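Local atomic coordinates of type I polyketide synthase PikAII (Streptomyces venezuelae, PDB entry 3QP9), a protein that forms a C2-type ketoreductase of a modular polyketide synthase and probably epimerises the alpha-carbon of beta-ketoacyl intermediates rather than reducing them. Residues A[457-469]-A[486-498]. Sequence-based numbering, arbitrary orientation.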
loop_
_atom_site.group_PDB
_atom_site.type_symbol
_atom_site.label_atom_id
_atom_site.label_comp_id
_atom_site.label_asym_id
_atom_site.label_seq_id
_atom_site.Cartn_x
_atom_site.Cartn_y
_atom_site.Cartn_z
ATOM N N ARG A 457 -7.948 21.758 3.027
ATOM C CA ARG A 457 -7.499 21.249 1.741
ATOM C C ARG A 457 -8.264 19.932 1.364
ATOM O O ARG A 457 -8.814 19.824 0.261
ATOM C CB ARG A 457 -5.982 20.987 1.733
ATOM C CG ARG A 457 -5.464 20.439 0.379
ATOM C CD ARG A 457 -3.932 20.283 0.300
ATOM N NE ARG A 457 -3.505 18.892 0.512
ATOM C CZ ARG A 457 -3.396 17.954 -0.437
ATOM N NH1 ARG A 457 -3.667 18.236 -1.706
ATOM N NH2 ARG A 457 -3.004 16.722 -0.112
ATOM N N LEU A 458 -8.332 19.009 2.311
ATOM C CA LEU A 458 -9.020 17.700 2.113
ATOM C C LEU A 458 -10.476 17.938 1.805
ATOM O O LEU A 458 -11.073 17.353 0.898
ATOM C CB LEU A 458 -8.872 16.857 3.381
ATOM C CG LEU A 458 -7.588 16.039 3.581
ATOM C CD1 LEU A 458 -7.915 14.535 3.458
ATOM C CD2 LEU A 458 -6.428 16.390 2.586
ATOM N N ARG A 459 -11.069 18.835 2.574
ATOM C CA ARG A 459 -12.485 19.112 2.384
ATOM C C ARG A 459 -12.757 19.705 1.020
ATOM O O ARG A 459 -13.741 19.342 0.378
ATOM C CB ARG A 459 -13.047 19.978 3.523
ATOM C CG ARG A 459 -13.227 19.105 4.776
ATOM C CD ARG A 459 -13.966 19.808 5.895
ATOM N NE ARG A 459 -13.090 20.794 6.495
ATOM C CZ ARG A 459 -12.143 20.511 7.387
ATOM N NH1 ARG A 459 -11.390 21.515 7.853
ATOM N NH2 ARG A 459 -11.957 19.250 7.812
ATOM N N ARG A 460 -11.853 20.565 0.557
ATOM C CA ARG A 460 -12.028 21.206 -0.714
ATOM C C ARG A 460 -11.809 20.236 -1.873
ATOM O O ARG A 460 -12.374 20.436 -2.942
ATOM C CB ARG A 460 -11.050 22.395 -0.833
ATOM C CG ARG A 460 -11.651 23.685 -1.423
ATOM C CD ARG A 460 -10.541 24.697 -1.721
ATOM N NE ARG A 460 -9.517 24.068 -2.564
ATOM C CZ ARG A 460 -8.267 23.809 -2.171
ATOM N NH1 ARG A 460 -7.864 24.155 -0.946
ATOM N NH2 ARG A 460 -7.418 23.211 -2.999
ATOM N N LEU A 461 -10.918 19.256 -1.686
ATOM C CA LEU A 461 -10.833 18.064 -2.539
ATOM C C LEU A 461 -12.041 17.111 -2.417
ATOM O O LEU A 461 -12.064 16.062 -3.018
ATOM C CB LEU A 461 -9.582 17.297 -2.197
ATOM C CG LEU A 461 -8.510 17.259 -3.271
ATOM C CD1 LEU A 461 -7.153 17.442 -2.660
ATOM C CD2 LEU A 461 -8.655 15.870 -3.933
ATOM N N GLY A 462 -13.039 17.497 -1.645
ATOM C CA GLY A 462 -14.238 16.683 -1.499
ATOM C C GLY A 462 -14.141 15.475 -0.563
ATOM O O GLY A 462 -14.968 14.603 -0.653
ATOM N N LEU A 463 -13.172 15.443 0.338
ATOM C CA LEU A 463 -13.055 14.370 1.341
ATOM C C LEU A 463 -13.664 14.860 2.664
ATOM O O LEU A 463 -13.114 15.830 3.272
ATOM C CB LEU A 463 -11.594 13.912 1.545
ATOM C CG LEU A 463 -10.902 13.130 0.403
ATOM C CD1 LEU A 463 -9.498 12.858 0.771
ATOM C CD2 LEU A 463 -11.558 11.754 0.200
ATOM N N ARG A 464 -14.801 14.277 3.045
ATOM C CA ARG A 464 -15.545 14.667 4.257
ATOM C C ARG A 464 -15.137 13.729 5.398
ATOM O O ARG A 464 -15.366 12.521 5.277
ATOM C CB ARG A 464 -17.074 14.598 4.019
ATOM C CG ARG A 464 -17.902 15.288 5.169
ATOM C CD ARG A 464 -19.447 15.063 5.265
ATOM N NE ARG A 464 -20.209 15.730 4.211
ATOM C CZ ARG A 464 -20.802 16.914 4.338
ATOM N NH1 ARG A 464 -20.714 17.582 5.492
ATOM N NH2 ARG A 464 -21.472 17.441 3.314
ATOM N N PRO A 465 -14.546 14.255 6.506
ATOM C CA PRO A 465 -14.139 13.338 7.585
ATOM C C PRO A 465 -15.257 12.435 8.049
ATOM O O PRO A 465 -16.435 12.865 8.108
ATOM C CB PRO A 465 -13.729 14.264 8.735
ATOM C CG PRO A 465 -13.447 15.634 8.051
ATOM C CD PRO A 465 -13.842 15.568 6.633
ATOM N N LEU A 466 -14.872 11.177 8.299
ATOM C CA LEU A 466 -15.826 10.117 8.664
ATOM C C LEU A 466 -16.278 10.257 10.099
ATOM O O LEU A 466 -15.451 10.213 11.015
ATOM C CB LEU A 466 -15.207 8.711 8.466
ATOM C CG LEU A 466 -15.238 8.002 7.115
ATOM C CD1 LEU A 466 -15.454 8.874 5.856
ATOM C CD2 LEU A 466 -14.246 6.745 6.918
ATOM N N ALA A 467 -17.595 10.296 10.322
ATOM C CA ALA A 467 -18.034 10.131 11.753
ATOM C C ALA A 467 -17.667 8.701 12.239
ATOM O O ALA A 467 -17.794 7.734 11.495
ATOM C CB ALA A 467 -19.482 10.390 11.950
ATOM N N PRO A 468 -17.146 8.614 13.471
ATOM C CA PRO A 468 -16.590 7.399 14.052
ATOM C C PRO A 468 -17.656 6.313 14.105
ATOM O O PRO A 468 -17.405 5.194 13.663
ATOM C CB PRO A 468 -16.123 7.858 15.452
ATOM C CG PRO A 468 -15.666 9.294 15.175
ATOM C CD PRO A 468 -16.658 9.838 14.162
ATOM N N ALA A 469 -18.845 6.672 14.545
ATOM C CA ALA A 469 -19.957 5.734 14.598
ATOM C C ALA A 469 -20.320 5.098 13.242
ATOM O O ALA A 469 -20.555 3.863 13.154
ATOM C CB ALA A 469 -21.200 6.470 15.154
ATOM N N VAL A 486 -11.129 -3.612 1.109
ATOM C CA VAL A 486 -12.189 -2.683 0.711
ATOM C C VAL A 486 -11.692 -1.251 1.061
ATOM O O VAL A 486 -10.896 -1.095 1.949
ATOM C CB VAL A 486 -13.469 -3.019 1.441
ATOM C CG1 VAL A 486 -13.290 -2.879 2.946
ATOM C CG2 VAL A 486 -14.653 -2.163 0.908
ATOM N N THR A 487 -12.128 -0.236 0.342
ATOM C CA THR A 487 -11.840 1.184 0.699
ATOM C C THR A 487 -13.147 1.806 1.269
ATOM O O THR A 487 -14.175 1.743 0.640
ATOM C CB THR A 487 -11.447 1.973 -0.529
ATOM O OG1 THR A 487 -10.241 1.427 -0.979
ATOM C CG2 THR A 487 -11.264 3.511 -0.255
ATOM N N ILE A 488 -13.055 2.503 2.407
ATOM C CA ILE A 488 -14.231 3.144 2.953
ATOM C C ILE A 488 -13.875 4.633 2.982
ATOM O O ILE A 488 -13.034 5.040 3.740
ATOM C CB ILE A 488 -14.477 2.645 4.318
ATOM C CG1 ILE A 488 -14.713 1.113 4.206
ATOM C CG2 ILE A 488 -15.829 3.336 4.906
ATOM C CD1 ILE A 488 -15.083 0.501 5.517
ATOM N N ALA A 489 -14.595 5.425 2.215
ATOM C CA ALA A 489 -14.282 6.833 2.119
ATOM C C ALA A 489 -15.537 7.633 1.676
ATOM O O ALA A 489 -16.388 7.108 0.945
ATOM C CB ALA A 489 -13.102 6.997 1.134
ATOM N N ASP A 490 -15.709 8.846 2.209
ATOM C CA ASP A 490 -16.842 9.691 1.887
ATOM C C ASP A 490 -16.250 10.732 0.954
ATOM O O ASP A 490 -15.553 11.644 1.422
ATOM C CB ASP A 490 -17.405 10.341 3.198
ATOM C CG ASP A 490 -18.658 11.186 2.929
ATOM O OD1 ASP A 490 -18.978 11.400 1.738
ATOM O OD2 ASP A 490 -19.345 11.619 3.878
ATOM N N VAL A 491 -16.512 10.579 -0.352
ATOM C CA VAL A 491 -15.866 11.336 -1.396
ATOM C C VAL A 491 -16.961 12.026 -2.250
ATOM O O VAL A 491 -17.920 11.370 -2.692
ATOM C CB VAL A 491 -15.001 10.407 -2.312
ATOM C CG1 VAL A 491 -14.090 11.300 -3.197
ATOM C CG2 VAL A 491 -14.105 9.436 -1.507
ATOM N N ASP A 492 -16.882 13.350 -2.393
ATOM C CA ASP A 492 -17.609 14.071 -3.447
ATOM C C ASP A 492 -16.691 14.043 -4.679
ATOM O O ASP A 492 -15.793 14.859 -4.803
ATOM C CB ASP A 492 -17.892 15.525 -3.005
ATOM C CG ASP A 492 -18.473 16.402 -4.117
ATOM O OD1 ASP A 492 -18.894 15.959 -5.230
ATOM O OD2 ASP A 492 -18.465 17.616 -3.877
ATOM N N TRP A 493 -16.969 13.109 -5.587
ATOM C CA TRP A 493 -16.171 12.920 -6.793
ATOM C C TRP A 493 -16.139 14.126 -7.742
ATOM O O TRP A 493 -15.181 14.302 -8.453
ATOM C CB TRP A 493 -16.632 11.618 -7.529
ATOM C CG TRP A 493 -16.385 10.409 -6.657
ATOM C CD1 TRP A 493 -17.298 9.659 -5.980
ATOM C CD2 TRP A 493 -15.102 9.873 -6.325
ATOM N NE1 TRP A 493 -16.680 8.659 -5.290
ATOM C CE2 TRP A 493 -15.325 8.767 -5.472
ATOM C CE3 TRP A 493 -13.778 10.184 -6.730
ATOM C CZ2 TRP A 493 -14.268 7.997 -4.945
ATOM C CZ3 TRP A 493 -12.710 9.397 -6.206
ATOM C CH2 TRP A 493 -12.973 8.315 -5.361
ATOM N N SER A 494 -17.206 14.941 -7.738
ATOM C CA SER A 494 -17.245 16.131 -8.564
ATOM C C SER A 494 -16.110 17.140 -8.141
ATOM O O SER A 494 -15.640 17.927 -8.982
ATOM C CB SER A 494 -18.677 16.711 -8.577
ATOM O OG SER A 494 -19.028 17.329 -7.330
ATOM N N SER A 495 -15.639 17.079 -6.878
ATOM C CA SER A 495 -14.495 17.898 -6.424
ATOM C C SER A 495 -13.228 17.106 -6.468
ATOM O O SER A 495 -12.194 17.606 -6.871
ATOM C CB SER A 495 -14.686 18.435 -5.016
ATOM O OG SER A 495 -15.832 19.276 -5.049
ATOM N N PHE A 496 -13.322 15.828 -6.103
ATOM C CA PHE A 496 -12.126 15.026 -6.038
ATOM C C PHE A 496 -11.455 14.726 -7.374
ATOM O O PHE A 496 -10.249 14.819 -7.470
ATOM C CB PHE A 496 -12.383 13.728 -5.249
ATOM C CG PHE A 496 -11.098 12.929 -4.960
ATOM C CD1 PHE A 496 -10.465 13.010 -3.725
ATOM C CD2 PHE A 496 -10.544 12.098 -5.971
ATOM C CE1 PHE A 496 -9.261 12.276 -3.518
ATOM C CE2 PHE A 496 -9.367 11.372 -5.812
ATOM C CZ PHE A 496 -8.717 11.417 -4.560
ATOM N N ALA A 497 -12.217 14.232 -8.350
ATOM C CA ALA A 497 -11.649 13.791 -9.620
ATOM C C ALA A 497 -10.968 14.948 -10.375
ATOM O O ALA A 497 -9.869 14.755 -10.854
ATOM C CB ALA A 497 -12.719 13.077 -10.500
ATOM N N PRO A 498 -11.569 16.155 -10.430
ATOM C CA PRO A 498 -10.739 17.255 -11.059
ATOM C C PRO A 498 -9.474 17.579 -10.225
ATOM O O PRO A 498 -8.384 17.748 -10.823
ATOM C CB PRO A 498 -11.711 18.459 -11.215
ATOM C CG PRO A 498 -13.151 17.782 -11.210
ATOM C CD PRO A 498 -12.955 16.563 -10.211
HETATM O O HOH W 1 -18.536 12.050 6.472
#
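Asp490 lies against both Arg464 and Leu466 where two connecting segments of the Rossmann-fold ketoreductase run antiparallel for a moment. Leu463 and Val491 form a single non-hydrogen-bonded pair, flanked by Asp492 N to Gly462 O at 2.9 Å and Arg464 N to Asp490 O at 3.2 Å. The first bond is nearly straight (169°) and uses a lone pair in the carbonyl plane. The meeting joins the exit of helix 453-460 to the extended link between strand 485-488 and helix 493-501, whose first turn takes part through Ser495 and Phe496.

Leu466 CD1 packs 3.6 Å from Asp490 CB, the two side chains pointing opposite ways as they pass; Asp490 N, buried here, has no polar partner. Leu466 CD2 lies 3.8 Å from Ile488 O. With CG anti to the backbone N (chi1 -177°), the aspartate runs alongside the Arg464 chain. Asp490 OD2 meets Arg464 CB and CD at the guanidinium edge, with Arg464 NE 4.2 Å away, beyond a salt bridge. A water links Asp490 OD2 with Pro465 O.

At the other end, Leu461 CD2 approaches Phe496 CD1 obliquely at 3.4 Å, with Leu463 CG also near CD1; Trp407 meets this ring edge-to-face. Next to Leu461, Gly462 closes helix 453-460 in a Schellman motif, its positive phi (78°) suiting a residue without a beta-carbon to jam against Leu461 O. Separately, its bare CA lets Asp492 O and Ser495 CB lie close. Asp492 N-caps helix 493-501: OD1 takes a weak bond from Ser494 N and, on its syn side, a short one from Ser494 OG (2.5 Å).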